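Local coordinates for protein metal-independent carbonic anhydrase (Nostoc sp. PCC 7120 = FACHB-418, PDB 7C5W) that catalyses the hydration of carbon dioxide to bicarbonate without any metal cofactor, working as a homotetramer built as a dimer of dimers, at residues T132-G137 and D152-F157. Sequence-based numbering, arbitrary orientation.
Sequences TATTMG and DKTWQF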
loop_
_atom_site.group_PDB
_atom_site.type_symbol
_atom_site.label_atom_id
_atom_site.label_comp_id
_atom_site.label_asym_id
_atom_site.label_seq_id
_atom_site.Cartn_x
_atom_site.Cartn_y
_atom_site.Cartn_z
ATOM N N THR A 132 0.443 3.150 5.546
ATOM C CA THR A 132 -0.368 3.514 6.733
ATOM C C THR A 132 -0.032 2.565 7.878
ATOM O O THR A 132 0.639 1.544 7.642
ATOM C CB THR A 132 -1.873 3.514 6.438
ATOM O OG1 THR A 132 -2.332 2.164 6.432
ATOM C CG2 THR A 132 -2.221 4.183 5.129
ATOM N N ALA A 133 -0.479 2.925 9.074
ATOM C CA ALA A 133 -0.276 2.174 10.328
ATOM C C ALA A 133 -1.448 2.479 11.267
ATOM O O ALA A 133 -1.767 3.668 11.459
ATOM C CB ALA A 133 1.058 2.542 10.931
ATOM N N THR A 134 -2.094 1.433 11.779
ATOM C CA THR A 134 -3.226 1.525 12.729
ATOM C C THR A 134 -2.715 1.096 14.105
ATOM O O THR A 134 -1.930 0.142 14.158
ATOM C CB THR A 134 -4.407 0.700 12.211
ATOM O OG1 THR A 134 -4.599 1.055 10.846
ATOM C CG2 THR A 134 -5.692 0.940 12.968
ATOM N N THR A 135 -3.097 1.818 15.160
ATOM C CA THR A 135 -2.845 1.440 16.576
ATOM C C THR A 135 -4.197 1.310 17.274
ATOM O O THR A 135 -5.116 2.061 16.914
ATOM C CB THR A 135 -1.948 2.450 17.304
ATOM O OG1 THR A 135 -2.672 3.665 17.535
ATOM C CG2 THR A 135 -0.670 2.735 16.545
ATOM N N MET A 136 -4.324 0.346 18.186
ATOM C CA MET A 136 -5.499 0.201 19.077
ATOM C C MET A 136 -4.977 -0.064 20.482
ATOM O O MET A 136 -3.978 -0.804 20.621
ATOM C CB MET A 136 -6.431 -0.939 18.650
ATOM C CG MET A 136 -7.607 -1.122 19.584
ATOM S SD MET A 136 -8.836 -2.320 18.982
ATOM C CE MET A 136 -9.721 -1.301 17.806
ATOM N N GLY A 137 -5.624 0.540 21.473
ATOM C CA GLY A 137 -5.289 0.347 22.892
ATOM C C GLY A 137 -5.936 1.396 23.772
ATOM O O GLY A 137 -6.949 1.997 23.361
ATOM N N ASP A 152 -10.587 4.014 25.199
ATOM C CA ASP A 152 -10.207 3.012 24.173
ATOM C C ASP A 152 -10.026 3.755 22.848
ATOM O O ASP A 152 -11.039 4.310 22.371
ATOM C CB ASP A 152 -11.292 1.947 24.042
ATOM C CG ASP A 152 -11.695 1.305 25.361
ATOM O OD1 ASP A 152 -10.808 1.138 26.233
ATOM O OD2 ASP A 152 -12.887 0.940 25.487
ATOM N N LYS A 153 -8.807 3.780 22.282
ATOM C CA LYS A 153 -8.474 4.636 21.113
ATOM C C LYS A 153 -7.883 3.833 19.950
ATOM O O LYS A 153 -6.872 3.115 20.157
ATOM C CB LYS A 153 -7.473 5.731 21.480
ATOM C CG LYS A 153 -7.449 6.889 20.487
ATOM C CD LYS A 153 -6.587 8.030 20.911
ATOM C CE LYS A 153 -7.079 8.727 22.161
ATOM N NZ LYS A 153 -8.256 9.585 21.883
ATOM N N THR A 154 -8.451 4.041 18.755
ATOM C CA THR A 154 -7.893 3.603 17.451
ATOM C C THR A 154 -7.418 4.824 16.658
ATOM O O THR A 154 -8.231 5.729 16.476
ATOM C CB THR A 154 -8.930 2.819 16.645
ATOM O OG1 THR A 154 -9.277 1.702 17.455
ATOM C CG2 THR A 154 -8.417 2.371 15.295
ATOM N N TRP A 155 -6.150 4.840 16.233
ATOM C CA TRP A 155 -5.570 5.824 15.273
ATOM C C TRP A 155 -5.194 5.116 13.966
ATOM O O TRP A 155 -4.765 3.944 14.025
ATOM C CB TRP A 155 -4.312 6.477 15.838
ATOM C CG TRP A 155 -4.531 7.669 16.709
ATOM C CD1 TRP A 155 -5.247 8.791 16.416
ATOM C CD2 TRP A 155 -3.945 7.888 18.000
ATOM N NE1 TRP A 155 -5.164 9.681 17.451
ATOM C CE2 TRP A 155 -4.376 9.157 18.435
ATOM C CE3 TRP A 155 -3.100 7.137 18.826
ATOM C CZ2 TRP A 155 -4.003 9.683 19.670
ATOM C CZ3 TRP A 155 -2.727 7.663 20.043
ATOM C CH2 TRP A 155 -3.173 8.918 20.456
ATOM N N GLN A 156 -5.290 5.812 12.836
ATOM C CA GLN A 156 -4.620 5.384 11.580
ATOM C C GLN A 156 -3.768 6.548 11.073
ATOM O O GLN A 156 -4.309 7.636 10.921
ATOM C CB GLN A 156 -5.627 4.934 10.525
ATOM C CG GLN A 156 -4.977 4.271 9.316
ATOM C CD GLN A 156 -5.984 3.861 8.267
ATOM O OE1 GLN A 156 -5.643 3.291 7.235
ATOM N NE2 GLN A 156 -7.243 4.156 8.511
ATOM N N PHE A 157 -2.475 6.314 10.877
ATOM C CA PHE A 157 -1.509 7.306 10.359
ATOM C C PHE A 157 -1.220 7.011 8.889
ATOM O O PHE A 157 -0.980 5.839 8.543
ATOM C CB PHE A 157 -0.233 7.276 11.195
ATOM C CG PHE A 157 -0.466 7.638 12.640
ATOM C CD1 PHE A 157 -0.531 8.966 13.036
ATOM C CD2 PHE A 157 -0.662 6.648 13.592
ATOM C CE1 PHE A 157 -0.762 9.295 14.364
ATOM C CE2 PHE A 157 -0.884 6.980 14.919
ATOM C CZ PHE A 157 -0.938 8.301 15.300
HETATM O O HOH W 1 -4.311 3.591 19.937
#
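Ala133, Thr135 and Gly137 pair with Phe157, Trp155 and Lys153 as the hydrogen-bonded positions of an antiparallel beta hairpin, neighbouring interior strands of the mixed sheet, whose segment axes approach to 4.6 Å. Each pair shares two bonds, the straightest from Lys153 N to Gly137 O (2.8 Å, 173° at the hydrogen). From the non-hydrogen-bonded positions between them, CA-H...O contacts reach carbonyls that already accept an N-H, as from Thr134 CA to Trp155 O at 3.1 Å.

The hairpin illustrates how alternation gives a sheet two unlike faces. On the face of Thr134, Met136, Thr154 and Gln156, a second subunit packs. Gln156, extended with CG anti to the backbone N (chi1 -170°), lays CG beside Thr134 OG1 at 3.6 Å, but its amide and that hydroxyl are hydrogen-bonded to Thr134 and Gln156 of the second subunit. Shortened to alanine, the residue would probably leave Thr134 of the second subunit without its amide partner. Thr154 OG1, near Met136 CE, is hydrogen-bonded to ND1 of His171 of the second subunit.

The face of Ala133, Thr135, Trp155 and Phe157 packs on helix 26-50. There the Trp155 indole has Lys153 CD over one face and Phe157 CZ over the opposite one, both offset toward the rim; the Lys153 side chain comes within about 4 Å of that of hydrogencarbonate-binding Thr79, and its NZ is hydrogen-bonded to Ser172 OG. Thr135 OG1 lies at the indole edge, and a water links this hydroxyl to Lys153 O, donating to the carbonyl at 2.6 Å.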